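Local coordinates for protein prolyl-tRNA synthetase (Naegleria fowleri, PDB 6UYH) that probably joins proline to its cognate tRNA at the expense of ATP, and here holds the inhibitor halofuginone together with the ATP analogue AMPPNP, at residues I417-T422 against S484-E489. Numbering follows the deposited sequence.
Sequences IVVTRT and SFPSLE. With EDO (1,2-ethanediol), chain B.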
loop_
_atom_site.group_PDB
_atom_site.type_symbol
_atom_site.label_atom_id
_atom_site.label_comp_id
_atom_site.label_asym_id
_atom_site.label_seq_id
_atom_site.Cartn_x
_atom_site.Cartn_y
_atom_site.Cartn_z
ATOM N N ILE A 417 -24.334 24.378 14.452
ATOM C CA ILE A 417 -23.308 25.339 14.843
ATOM C C ILE A 417 -24.030 26.570 15.375
ATOM O O ILE A 417 -24.766 27.233 14.636
ATOM C CB ILE A 417 -22.384 25.701 13.673
ATOM C CG1 ILE A 417 -21.575 24.481 13.230
ATOM C CG2 ILE A 417 -21.435 26.822 14.078
ATOM C CD1 ILE A 417 -20.899 24.671 11.877
ATOM N N VAL A 418 -23.834 26.860 16.659
ATOM C CA VAL A 418 -24.549 27.916 17.358
ATOM C C VAL A 418 -23.537 28.952 17.821
ATOM O O VAL A 418 -22.532 28.599 18.448
ATOM C CB VAL A 418 -25.325 27.358 18.562
ATOM C CG1 VAL A 418 -26.039 28.475 19.295
ATOM C CG2 VAL A 418 -26.306 26.276 18.105
ATOM N N VAL A 419 -23.819 30.222 17.544
ATOM C CA VAL A 419 -23.040 31.319 18.117
ATOM C C VAL A 419 -23.410 31.462 19.590
ATOM O O VAL A 419 -24.568 31.734 19.930
ATOM C CB VAL A 419 -23.307 32.628 17.364
ATOM C CG1 VAL A 419 -22.542 33.783 18.014
ATOM C CG2 VAL A 419 -22.937 32.492 15.903
ATOM N N THR A 420 -22.429 31.295 20.472
ATOM C CA THR A 420 -22.671 31.340 21.913
ATOM C C THR A 420 -21.785 32.433 22.509
ATOM O O THR A 420 -20.593 32.220 22.754
ATOM C CB THR A 420 -22.426 29.968 22.558
ATOM O OG1 THR A 420 -21.081 29.533 22.331
ATOM C CG2 THR A 420 -23.373 28.931 21.967
ATOM N N ARG A 421 -22.376 33.607 22.746
ATOM C CA ARG A 421 -21.609 34.750 23.221
ATOM C C ARG A 421 -21.310 34.702 24.715
ATOM O O ARG A 421 -20.397 35.406 25.164
ATOM C CB ARG A 421 -22.354 36.047 22.888
ATOM C CG ARG A 421 -22.445 36.330 21.387
ATOM C CD ARG A 421 -23.483 37.415 21.145
ATOM N NE ARG A 421 -23.680 37.744 19.736
ATOM C CZ ARG A 421 -24.477 37.070 18.913
ATOM N NH1 ARG A 421 -25.132 35.999 19.342
ATOM N NH2 ARG A 421 -24.610 37.462 17.654
ATOM N N THR A 422 -22.057 33.914 25.489
ATOM C CA THR A 422 -21.924 33.862 26.940
ATOM C C THR A 422 -21.900 32.412 27.404
ATOM O O THR A 422 -22.310 31.497 26.682
ATOM C CB THR A 422 -23.073 34.597 27.656
ATOM O OG1 THR A 422 -24.311 33.930 27.385
ATOM C CG2 THR A 422 -23.152 36.045 27.207
ATOM N N SER A 484 -18.513 35.509 7.869
ATOM C CA SER A 484 -19.945 35.464 8.150
ATOM C C SER A 484 -20.267 35.587 9.633
ATOM O O SER A 484 -21.448 35.591 9.997
ATOM C CB SER A 484 -20.554 34.164 7.619
ATOM O OG SER A 484 -20.248 33.082 8.488
ATOM N N PHE A 485 -19.257 35.683 10.495
ATOM C CA PHE A 485 -19.483 35.663 11.931
ATOM C C PHE A 485 -19.886 37.051 12.432
ATOM O O PHE A 485 -19.573 38.067 11.804
ATOM C CB PHE A 485 -18.225 35.184 12.659
ATOM C CG PHE A 485 -17.803 33.777 12.297
ATOM C CD1 PHE A 485 -18.699 32.889 11.712
ATOM C CD2 PHE A 485 -16.505 33.346 12.532
ATOM C CE1 PHE A 485 -18.311 31.599 11.377
ATOM C CE2 PHE A 485 -16.108 32.046 12.192
ATOM C CZ PHE A 485 -17.011 31.178 11.612
ATOM N N PRO A 486 -20.592 37.122 13.553
ATOM C CA PRO A 486 -21.071 38.412 14.054
ATOM C C PRO A 486 -19.956 39.207 14.729
ATOM O O PRO A 486 -18.810 38.770 14.839
ATOM C CB PRO A 486 -22.172 38.024 15.048
ATOM C CG PRO A 486 -21.894 36.626 15.428
ATOM C CD PRO A 486 -21.178 35.983 14.281
ATOM N N SER A 487 -20.323 40.405 15.171
ATOM C CA SER A 487 -19.369 41.324 15.773
ATOM C C SER A 487 -18.877 40.800 17.118
ATOM O O SER A 487 -19.628 40.177 17.872
ATOM C CB SER A 487 -20.013 42.699 15.967
ATOM O OG SER A 487 -19.138 43.564 16.671
ATOM N N LEU A 488 -17.607 41.064 17.416
ATOM C CA LEU A 488 -17.030 40.770 18.723
ATOM C C LEU A 488 -17.175 41.923 19.706
ATOM O O LEU A 488 -16.744 41.793 20.859
ATOM C CB LEU A 488 -15.546 40.414 18.572
ATOM C CG LEU A 488 -15.249 39.112 17.835
ATOM C CD1 LEU A 488 -13.778 39.052 17.393
ATOM C CD2 LEU A 488 -15.598 37.944 18.729
ATOM N N GLU A 489 -17.781 43.034 19.285
ATOM C CA GLU A 489 -17.833 44.228 20.118
ATOM C C GLU A 489 -18.510 43.929 21.450
ATOM O O GLU A 489 -19.603 43.358 21.491
ATOM C CB GLU A 489 -18.571 45.343 19.370
ATOM C CG GLU A 489 -18.780 46.611 20.164
ATOM C CD GLU A 489 -19.514 47.692 19.368
ATOM O OE1 GLU A 489 -19.742 47.494 18.153
ATOM O OE2 GLU A 489 -19.859 48.740 19.961
HETATM C C1 EDO B . -27.568 34.635 16.409
HETATM O O1 EDO B . -27.229 34.607 17.797
HETATM C C2 EDO B . -26.298 34.771 15.585
HETATM O O2 EDO B . -25.856 36.131 15.626
HETATM O O HOH W 1 -22.394 39.786 18.171
#
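Val419, the last residue of strand 417-419, starts the contact: its CG1 lies 3.9 Å from CG of Pro486, and the two side chains run past one another in opposite senses. With CG1 anti to the backbone N (chi1 177°), the same methyl also sits over one face of the Arg421 guanidinium, offset toward its rim. Two residues on, Arg421 sends an extended chain from CG to NE up to the proline, and NH2 stands 3.6 Å from Pro486 CG, which lies oblique to the guanidinium plane. Arg421 also grips a 1,2-ethanediol, probably from the crystallisation liquor: Arg421 NH1 donates to its O1 at 3.0 Å and NH2 to its O2 at 2.7 Å, both nearly straight. Arg421 NE uses a water at the guanidinium edge, 2.9 Å away, which in turn donates to Ser487 O; Ser487 OG closes an ST turn with Glu489 N. Strand 417-419 pairs parallel with strand 435-440, and the loop joins strands 474-479 and 505-512; Trp506 touches Val419 and Arg421 and hydrogen-bonds through NE1 to Pro486 O, meeting both segments. This surface contact is small: a methyl and a guanidinium nitrogen meet the proline ring, while the polar link between the segments runs through water.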